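Oxysterol-binding protein homolog 1 (Saccharomyces cerevisiae, PDB 5H28) carries sterols and other lipids between membranes without vesicles, its ankyrin repeats directing it to the nucleus-vacuole junction by binding NVJ1. Local coordinates at residues P89-A94 against D113-N118; Q122-C127 against M135-R140; F193-D198 against I223-K228. All coordinates share one frame; numbering follows the deposited sequence.

The three contacts lie within the ankyrin-repeat domain of Osh1, which recruits the protein to NVJ1; the sterol-binding pocket belongs to a separate domain outside this chain. Interactions 1 and 2 are neighbours, with centres about 9 Å apart. Asp-113 of interaction 1 forms a salt bridge through OD2 to NE of Arg-140 in interaction 2, at 3.0 Å, while the residues around Gln-122 and Ala-123 pack against Leu-116, His-91 and Ala-94. Interaction 3 stands apart: its centre is about 42 Å from that of interaction 1 and about 39 Å from that of interaction 2, and its nearest atoms are about 24 and 22 Å away. Helix 130-156 runs from the first pair toward the third.

Interaction 1. Residues P89-A94 against D113-N118; sequences PLHIAA and DCVLNN
His-91 reaches from helix 89-95 to the loop at Val-115 and Asn-117, and its imidazole makes most of the contact. CG is turned opposite the carbonyl carbon at CB (chi1 -79°), which carries the ring off the helix toward the loop. Past CG, the ring atom CD2 lies 3.9 Å from ND2 of Asn-117, the amide plane being inclined only 22° to the imidazole. On the other limb CE1 meets the backbone O of Val-115 at the ring edge, 3.1 Å away. ND1 is hydrogen-bonded to OG1 of Thr-88, the threonine of the Thr-Pro-Leu-His signature that opens the first helix of an ankyrin repeat. At the tip, NE2 bonds to the backbone O of Leu-121 further along the chain, as this histidine commonly does between successive repeats; the O of Val-115, 3.4 Å from NE2, is not an acceptor because the angle is poor. The amide of Asn-117 is held at both ends, OD1 by the backbone N of Leu-121 and ND2 by OD1 of Asn-87. One residue before His-91, Leu-90 lays CD2 against CB of Asp-113 at 3.6 Å, while the Asp-113 carboxylate leads away to Arg-171 and Arg-140.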
loop_
_atom_site.group_PDB
_atom_site.type_symbol
_atom_site.label_atom_id
_atom_site.label_comp_id
_atom_site.label_asym_id
_atom_site.label_seq_id
_atom_site.Cartn_x
_atom_site.Cartn_y
_atom_site.Cartn_z
ATOM N N PRO A 89 -12.578 -1.976 -7.380
ATOM C CA PRO A 89 -13.027 -1.226 -8.554
ATOM C C PRO A 89 -11.999 -1.332 -9.682
ATOM O O PRO A 89 -12.362 -1.360 -10.857
ATOM C CB PRO A 89 -13.167 0.192 -8.011
ATOM C CG PRO A 89 -13.661 -0.064 -6.609
ATOM C CD PRO A 89 -12.741 -1.177 -6.152
ATOM N N LEU A 90 -10.722 -1.399 -9.314
ATOM C CA LEU A 90 -9.648 -1.514 -10.298
ATOM C C LEU A 90 -9.751 -2.845 -11.047
ATOM O O LEU A 90 -9.504 -2.896 -12.250
ATOM C CB LEU A 90 -8.284 -1.394 -9.614
ATOM C CG LEU A 90 -7.057 -1.362 -10.530
ATOM C CD1 LEU A 90 -7.078 -0.119 -11.414
ATOM C CD2 LEU A 90 -5.796 -1.384 -9.674
ATOM N N HIS A 91 -10.111 -3.920 -10.344
ATOM C CA HIS A 91 -10.268 -5.222 -10.995
ATOM C C HIS A 91 -11.377 -5.134 -12.037
ATOM O O HIS A 91 -11.245 -5.638 -13.153
ATOM C CB HIS A 91 -10.684 -6.313 -10.002
ATOM C CG HIS A 91 -9.568 -6.857 -9.166
ATOM N ND1 HIS A 91 -9.173 -6.274 -7.983
ATOM C CD2 HIS A 91 -8.812 -7.974 -9.306
ATOM C CE1 HIS A 91 -8.228 -7.010 -7.426
ATOM N NE2 HIS A 91 -7.991 -8.048 -8.207
ATOM N N ILE A 92 -12.481 -4.505 -11.650
ATOM C CA ILE A 92 -13.626 -4.361 -12.534
ATOM C C ILE A 92 -13.287 -3.493 -13.742
ATOM O O ILE A 92 -13.636 -3.826 -14.873
ATOM C CB ILE A 92 -14.836 -3.752 -11.770
ATOM C CG1 ILE A 92 -15.183 -4.618 -10.551
ATOM C CG2 ILE A 92 -16.033 -3.617 -12.701
ATOM C CD1 ILE A 92 -15.545 -6.061 -10.854
ATOM N N ALA A 93 -12.599 -2.383 -13.501
ATOM C CA ALA A 93 -12.228 -1.482 -14.582
ATOM C C ALA A 93 -11.291 -2.158 -15.578
ATOM O O ALA A 93 -11.429 -1.983 -16.787
ATOM C CB ALA A 93 -11.576 -0.229 -14.014
ATOM N N ALA A 94 -10.332 -2.921 -15.064
ATOM C CA ALA A 94 -9.375 -3.619 -15.913
ATOM C C ALA A 94 -10.075 -4.670 -16.766
ATOM O O ALA A 94 -9.850 -4.760 -17.971
ATOM C CB ALA A 94 -8.299 -4.274 -15.056
ATOM N N ASP A 113 -3.006 -1.362 -5.902
ATOM C CA ASP A 113 -3.157 -2.230 -7.061
ATOM C C ASP A 113 -2.663 -3.656 -6.837
ATOM O O ASP A 113 -2.613 -4.445 -7.772
ATOM C CB ASP A 113 -2.458 -1.604 -8.283
ATOM C CG ASP A 113 -0.967 -1.380 -8.071
ATOM O OD1 ASP A 113 -0.521 -1.333 -6.907
ATOM O OD2 ASP A 113 -0.239 -1.229 -9.080
ATOM N N CYS A 114 -2.322 -3.992 -5.596
ATOM C CA CYS A 114 -1.834 -5.336 -5.291
ATOM C C CYS A 114 -2.873 -6.235 -4.637
ATOM O O CYS A 114 -2.579 -7.378 -4.302
ATOM C CB CYS A 114 -0.600 -5.265 -4.394
ATOM S SG CYS A 114 0.847 -4.585 -5.215
ATOM N N VAL A 115 -4.083 -5.724 -4.446
ATOM C CA VAL A 115 -5.140 -6.519 -3.835
ATOM C C VAL A 115 -5.456 -7.747 -4.694
ATOM O O VAL A 115 -5.567 -7.655 -5.917
ATOM C CB VAL A 115 -6.425 -5.680 -3.650
ATOM C CG1 VAL A 115 -7.537 -6.545 -3.074
ATOM C CG2 VAL A 115 -6.149 -4.500 -2.722
ATOM N N LEU A 116 -5.599 -8.902 -4.048
ATOM C CA LEU A 116 -5.914 -10.136 -4.762
ATOM C C LEU A 116 -7.387 -10.465 -4.561
ATOM O O LEU A 116 -7.915 -10.284 -3.464
ATOM C CB LEU A 116 -5.068 -11.296 -4.219
ATOM C CG LEU A 116 -3.551 -11.110 -4.239
ATOM C CD1 LEU A 116 -2.872 -12.287 -3.552
ATOM C CD2 LEU A 116 -3.083 -10.975 -5.669
ATOM N N ASN A 117 -8.059 -10.920 -5.615
ATOM C CA ASN A 117 -9.461 -11.294 -5.468
ATOM C C ASN A 117 -9.509 -12.749 -4.992
ATOM O O ASN A 117 -8.463 -13.337 -4.704
ATOM C CB ASN A 117 -10.252 -11.088 -6.780
ATOM C CG ASN A 117 -9.747 -11.940 -7.934
ATOM O OD1 ASN A 117 -8.978 -12.876 -7.745
ATOM N ND2 ASN A 117 -10.202 -11.620 -9.145
ATOM N N ASN A 118 -10.701 -13.328 -4.891
ATOM C CA ASN A 118 -10.825 -14.705 -4.406
ATOM C C ASN A 118 -10.104 -15.739 -5.260
ATOM O O ASN A 118 -9.741 -16.810 -4.763
ATOM C CB ASN A 118 -12.299 -15.096 -4.253
ATOM C CG ASN A 118 -12.987 -14.351 -3.123
ATOM O OD1 ASN A 118 -14.139 -14.633 -2.792
ATOM N ND2 ASN A 118 -12.285 -13.395 -2.527
#

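Interaction 2. Residues Q122-C127 against M135-R140; sequences QAIEMC and MMQVKR
Ile-124 and Met-136 mark the closest backbone approach, with CA atoms 6.5 Å apart, where a short turn of helical backbone at 123-126 faces the early part of helix 130-156. The pair packs beside helices 89-95 and 99-106 of what is probably the second ankyrin repeat of this domain. Met-136 is the central side chain. Its chain runs straight out to SD and then bends at chi3 (76°), bringing the methyl CE to the start of the turn, 3.7 Å from the backbone N of Ile-124 and 4.0 Å from CB of Ala-123. The sulfur lies beside a second one, SD of Met-136 being 3.7 Å from SG of Cys-127. Ile-124 and Met-136 reach toward each other's backbones and overlap flank to flank: the CG1 branch of Ile-124 goes out along the methionine's CB, and CD1 ends over the helix backbone, 3.9 Å from N of Gln-137. On the far flank of this apolar patch, the Gln-122 side chain runs roughly perpendicular to that of Arg-140. Arg-140 presents the end of its guanidinium, and both NH1 and NH2 donate to the single oxygen OE1 of Gln-122, each at 2.8 Å. Neither bond is straight (N-H...O about 140°), because the two side-by-side N-H groups point past a single oxygen placed between them. NE is in a salt bridge with OD2 of Asp-113, which helps to fix the rotation of the group. At its other end Gln-122 is tied into its own turn, its backbone N donating to the side chain of Glu-125. With amide and guanidinium planes 39° apart, NH2 meets a lone pair of Gln-122 OE1 in the carbonyl plane, whereas NH1 comes in tilted from it.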
loop_
_atom_site.group_PDB
_atom_site.type_symbol
_atom_site.label_atom_id
_atom_site.label_comp_id
_atom_site.label_asym_id
_atom_site.label_seq_id
_atom_site.Cartn_x
_atom_site.Cartn_y
_atom_site.Cartn_z
ATOM N N GLN A 122 -4.576 -10.280 -9.349
ATOM C CA GLN A 122 -4.426 -8.838 -9.184
ATOM C C GLN A 122 -5.199 -8.230 -10.344
ATOM O O GLN A 122 -5.467 -8.907 -11.333
ATOM C CB GLN A 122 -2.960 -8.422 -9.275
ATOM C CG GLN A 122 -2.171 -8.663 -8.006
ATOM C CD GLN A 122 -0.736 -8.183 -8.114
ATOM O OE1 GLN A 122 -0.457 -7.160 -8.742
ATOM N NE2 GLN A 122 0.181 -8.913 -7.491
ATOM N N ALA A 123 -5.552 -6.957 -10.227
ATOM C CA ALA A 123 -6.309 -6.286 -11.278
ATOM C C ALA A 123 -5.647 -6.384 -12.648
ATOM O O ALA A 123 -6.328 -6.596 -13.648
ATOM C CB ALA A 123 -6.526 -4.820 -10.908
ATOM N N ILE A 124 -4.326 -6.248 -12.701
ATOM C CA ILE A 124 -3.639 -6.304 -13.990
ATOM C C ILE A 124 -3.868 -7.626 -14.716
ATOM O O ILE A 124 -3.895 -7.667 -15.947
ATOM C CB ILE A 124 -2.116 -6.046 -13.833
ATOM C CG1 ILE A 124 -1.455 -6.009 -15.215
ATOM C CG2 ILE A 124 -1.487 -7.104 -12.936
ATOM C CD1 ILE A 124 -0.002 -5.574 -15.193
ATOM N N GLU A 125 -4.055 -8.699 -13.953
ATOM C CA GLU A 125 -4.285 -10.017 -14.534
ATOM C C GLU A 125 -5.707 -10.187 -15.053
ATOM O O GLU A 125 -6.024 -11.204 -15.671
ATOM C CB GLU A 125 -4.000 -11.105 -13.503
ATOM C CG GLU A 125 -2.616 -11.042 -12.900
ATOM C CD GLU A 125 -2.419 -12.099 -11.840
ATOM O OE1 GLU A 125 -2.161 -13.271 -12.194
ATOM O OE2 GLU A 125 -2.545 -11.758 -10.650
ATOM N N MET A 126 -6.564 -9.201 -14.799
ATOM C CA MET A 126 -7.950 -9.256 -15.259
ATOM C C MET A 126 -8.062 -8.719 -16.683
ATOM O O MET A 126 -9.077 -8.913 -17.350
ATOM C CB MET A 126 -8.856 -8.411 -14.354
ATOM C CG MET A 126 -8.875 -8.814 -12.887
ATOM S SD MET A 126 -9.693 -10.390 -12.574
ATOM C CE MET A 126 -11.431 -9.917 -12.743
ATOM N N CYS A 127 -7.017 -8.038 -17.144
ATOM C CA CYS A 127 -7.018 -7.449 -18.480
ATOM C C CYS A 127 -7.048 -8.434 -19.637
ATOM O O CYS A 127 -6.259 -9.378 -19.691
ATOM C CB CYS A 127 -5.793 -6.553 -18.678
ATOM S SG CYS A 127 -5.699 -5.091 -17.647
ATOM N N MET A 135 0.098 -0.659 -19.742
ATOM C CA MET A 135 0.029 0.642 -19.092
ATOM C C MET A 135 0.055 0.475 -17.572
ATOM O O MET A 135 0.696 1.252 -16.861
ATOM C CB MET A 135 -1.240 1.374 -19.541
ATOM C CG MET A 135 -1.526 2.679 -18.817
ATOM S SD MET A 135 -2.576 2.449 -17.370
ATOM C CE MET A 135 -4.146 2.089 -18.145
ATOM N N MET A 136 -0.630 -0.547 -17.072
ATOM C CA MET A 136 -0.657 -0.795 -15.634
ATOM C C MET A 136 0.721 -1.212 -15.142
ATOM O O MET A 136 1.146 -0.824 -14.052
ATOM C CB MET A 136 -1.678 -1.883 -15.303
ATOM C CG MET A 136 -3.115 -1.472 -15.604
ATOM S SD MET A 136 -4.294 -2.779 -15.189
ATOM C CE MET A 136 -4.336 -2.651 -13.405
ATOM N N GLN A 137 1.418 -2.001 -15.957
ATOM C CA GLN A 137 2.752 -2.480 -15.614
ATOM C C GLN A 137 3.735 -1.319 -15.548
ATOM O O GLN A 137 4.546 -1.234 -14.625
ATOM C CB GLN A 137 3.224 -3.495 -16.659
ATOM C CG GLN A 137 4.611 -4.060 -16.403
ATOM C CD GLN A 137 4.673 -4.898 -15.145
ATOM O OE1 GLN A 137 3.979 -5.910 -15.022
ATOM N NE2 GLN A 137 5.507 -4.483 -14.198
ATOM N N VAL A 138 3.659 -0.428 -16.529
ATOM C CA VAL A 138 4.548 0.722 -16.568
ATOM C C VAL A 138 4.256 1.667 -15.408
ATOM O O VAL A 138 5.180 2.165 -14.766
ATOM C CB VAL A 138 4.426 1.475 -17.911
ATOM C CG1 VAL A 138 5.294 2.725 -17.896
ATOM C CG2 VAL A 138 4.855 0.560 -19.052
ATOM N N LYS A 139 2.978 1.909 -15.124
ATOM C CA LYS A 139 2.632 2.793 -14.015
ATOM C C LYS A 139 3.114 2.201 -12.696
ATOM O O LYS A 139 3.612 2.916 -11.827
ATOM C CB LYS A 139 1.122 3.042 -13.966
ATOM C CG LYS A 139 0.651 4.096 -14.957
ATOM C CD LYS A 139 -0.829 4.380 -14.792
ATOM C CE LYS A 139 -1.258 5.585 -15.610
ATOM N NZ LYS A 139 -0.586 6.835 -15.143
ATOM N N ARG A 140 2.981 0.889 -12.543
ATOM C CA ARG A 140 3.448 0.259 -11.318
ATOM C C ARG A 140 4.965 0.370 -11.197
ATOM O O ARG A 140 5.484 0.670 -10.117
ATOM C CB ARG A 140 3.052 -1.218 -11.260
ATOM C CG ARG A 140 3.723 -1.939 -10.093
ATOM C CD ARG A 140 3.219 -3.352 -9.896
ATOM N NE ARG A 140 1.850 -3.378 -9.398
ATOM C CZ ARG A 140 1.204 -4.492 -9.073
ATOM N NH1 ARG A 140 -0.042 -4.432 -8.630
ATOM N NH2 ARG A 140 1.809 -5.665 -9.188
#

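Interaction 3. Residues F193-D198 against I223-K228; sequences FVKKRD and IELVRK
Val-194 and Leu-225 meet at about a right angle where helix 189-196, in what is probably the third ankyrin repeat, packs against the chain leading toward helix 241-256. The CG1 methyl of Val-194, placed opposite the backbone N (chi1 166°), points across the gap and touches CB of Leu-225 at 3.9 Å. The same methyl meets CG2 of Val-226, also at 3.9 Å, although the CB of Val-226 is directed away; Leu-246 and Leu-250 of helix 241-256 extend the packing around the two valines. Lys-195 slants across Leu-225, its CG, CD and CE passing the leucine's CD1, with CG 4.0 Å from CD1, while NZ continues to a salt bridge with Glu-192. In this way Leu-225 is flanked by a branched side chain and by the methylenes of a lysine whose charge is engaged outside the contact. The helix ends in a Schellman motif, with Arg-197 at positive phi as its C-prime residue. Beyond that turn the guanidinium of Arg-197 comes near the methylenes of Arg-227; NE forms a salt bridge with Asp-243, a residue the Arg-227 side chain also touches, which probably eases the approach of the two like charges. Between the backbones sits one water, which donates to O of Val-194 at 2.8 Å and to O of Leu-225 at 2.9 Å.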
loop_
_atom_site.group_PDB
_atom_site.type_symbol
_atom_site.label_atom_id
_atom_site.label_comp_id
_atom_site.label_asym_id
_atom_site.label_seq_id
_atom_site.Cartn_x
_atom_site.Cartn_y
_atom_site.Cartn_z
ATOM N N PHE A 193 22.568 0.507 7.806
ATOM C CA PHE A 193 22.569 1.149 9.111
ATOM C C PHE A 193 23.432 0.426 10.133
ATOM O O PHE A 193 23.831 1.010 11.137
ATOM C CB PHE A 193 21.137 1.367 9.597
ATOM C CG PHE A 193 20.498 2.571 8.975
ATOM C CD1 PHE A 193 20.798 3.850 9.444
ATOM C CD2 PHE A 193 19.670 2.443 7.866
ATOM C CE1 PHE A 193 20.288 4.978 8.815
ATOM C CE2 PHE A 193 19.154 3.568 7.226
ATOM C CZ PHE A 193 19.464 4.841 7.702
ATOM N N VAL A 194 23.737 -0.839 9.871
ATOM C CA VAL A 194 24.630 -1.570 10.758
ATOM C C VAL A 194 26.014 -0.948 10.522
ATOM O O VAL A 194 26.754 -0.660 11.470
ATOM C CB VAL A 194 24.657 -3.077 10.413
ATOM C CG1 VAL A 194 25.830 -3.752 11.107
ATOM C CG2 VAL A 194 23.360 -3.730 10.868
ATOM N N LYS A 195 26.347 -0.718 9.256
ATOM C CA LYS A 195 27.627 -0.107 8.907
ATOM C C LYS A 195 27.707 1.333 9.418
ATOM O O LYS A 195 28.785 1.804 9.789
ATOM C CB LYS A 195 27.843 -0.151 7.389
ATOM C CG LYS A 195 28.083 -1.569 6.873
ATOM C CD LYS A 195 28.317 -1.635 5.372
ATOM C CE LYS A 195 27.034 -1.412 4.584
ATOM N NZ LYS A 195 27.250 -1.655 3.128
ATOM N N LYS A 196 26.564 2.018 9.459
ATOM C CA LYS A 196 26.508 3.401 9.935
ATOM C C LYS A 196 26.603 3.425 11.463
ATOM O O LYS A 196 26.935 4.452 12.057
ATOM C CB LYS A 196 25.197 4.062 9.480
ATOM C CG LYS A 196 25.178 5.593 9.548
ATOM C CD LYS A 196 23.865 6.144 8.996
ATOM C CE LYS A 196 23.916 7.655 8.775
ATOM N NZ LYS A 196 24.123 8.417 10.035
ATOM N N ARG A 197 26.309 2.284 12.084
ATOM C CA ARG A 197 26.350 2.129 13.535
ATOM C C ARG A 197 25.257 2.926 14.253
ATOM O O ARG A 197 25.421 3.345 15.402
ATOM C CB ARG A 197 27.746 2.490 14.063
ATOM C CG ARG A 197 28.828 1.562 13.513
ATOM C CD ARG A 197 30.250 1.980 13.867
ATOM N NE ARG A 197 30.588 1.762 15.272
ATOM C CZ ARG A 197 30.656 2.725 16.186
ATOM N NH1 ARG A 197 30.973 2.429 17.439
ATOM N NH2 ARG A 197 30.411 3.983 15.846
ATOM N N ASP A 198 24.138 3.124 13.558
ATOM C CA ASP A 198 22.976 3.829 14.102
ATOM C C ASP A 198 22.097 2.721 14.678
ATOM O O ASP A 198 21.246 2.169 13.977
ATOM C CB ASP A 198 22.227 4.557 12.981
ATOM C CG ASP A 198 21.052 5.388 13.489
ATOM O OD1 ASP A 198 20.584 5.158 14.624
ATOM O OD2 ASP A 198 20.582 6.262 12.731
ATOM N N ILE A 223 24.962 -9.092 10.682
ATOM C CA ILE A 223 25.897 -9.342 11.775
ATOM C C ILE A 223 27.364 -9.346 11.337
ATOM O O ILE A 223 28.258 -9.020 12.122
ATOM C CB ILE A 223 25.563 -10.681 12.485
ATOM C CG1 ILE A 223 26.323 -10.779 13.810
ATOM C CG2 ILE A 223 25.925 -11.856 11.585
ATOM C CD1 ILE A 223 25.866 -11.925 14.687
ATOM N N GLU A 224 27.611 -9.701 10.081
ATOM C CA GLU A 224 28.974 -9.748 9.571
ATOM C C GLU A 224 29.507 -8.358 9.240
ATOM O O GLU A 224 30.674 -8.201 8.888
ATOM C CB GLU A 224 29.034 -10.654 8.338
ATOM C CG GLU A 224 28.482 -12.047 8.598
ATOM C CD GLU A 224 28.476 -12.922 7.360
ATOM O OE1 GLU A 224 28.028 -12.446 6.295
ATOM O OE2 GLU A 224 28.906 -14.092 7.456
ATOM N N LEU A 225 28.650 -7.349 9.364
ATOM C CA LEU A 225 29.038 -5.972 9.078
ATOM C C LEU A 225 29.336 -5.190 10.355
ATOM O O LEU A 225 29.649 -3.996 10.316
ATOM C CB LEU A 225 27.941 -5.284 8.264
ATOM C CG LEU A 225 27.713 -5.922 6.887
ATOM C CD1 LEU A 225 26.544 -5.240 6.188
ATOM C CD2 LEU A 225 28.982 -5.806 6.048
ATOM N N VAL A 226 29.222 -5.870 11.491
ATOM C CA VAL A 226 29.523 -5.264 12.780
ATOM C C VAL A 226 31.044 -5.304 12.914
ATOM O O VAL A 226 31.685 -6.220 12.393
ATOM C CB VAL A 226 28.898 -6.077 13.941
ATOM C CG1 VAL A 226 29.344 -5.512 15.280
ATOM C CG2 VAL A 226 27.382 -6.047 13.843
ATOM N N ARG A 227 31.620 -4.309 13.585
ATOM C CA ARG A 227 33.067 -4.281 13.784
ATOM C C ARG A 227 33.498 -5.585 14.439
ATOM O O ARG A 227 32.825 -6.086 15.339
ATOM C CB ARG A 227 33.481 -3.122 14.694
ATOM C CG ARG A 227 33.448 -1.744 14.064
ATOM C CD ARG A 227 34.243 -0.776 14.933
ATOM N NE ARG A 227 35.666 -1.113 14.947
ATOM C CZ ARG A 227 36.534 -0.692 15.862
ATOM N NH1 ARG A 227 36.131 0.088 16.856
ATOM N NH2 ARG A 227 37.810 -1.045 15.780
ATOM N N LYS A 228 34.620 -6.133 13.988
ATOM C CA LYS A 228 35.123 -7.382 14.541
ATOM C C LYS A 228 35.696 -7.170 15.938
ATOM O O LYS A 228 36.890 -6.912 16.088
ATOM C CB LYS A 228 36.210 -7.962 13.631
ATOM C CG LYS A 228 35.800 -8.151 12.177
ATOM C CD LYS A 228 34.604 -9.080 12.032
ATOM C CE LYS A 228 34.407 -9.491 10.579
ATOM N NZ LYS A 228 34.347 -8.318 9.664
HETATM O O HOH W 1 29.415 -1.567 11.849
#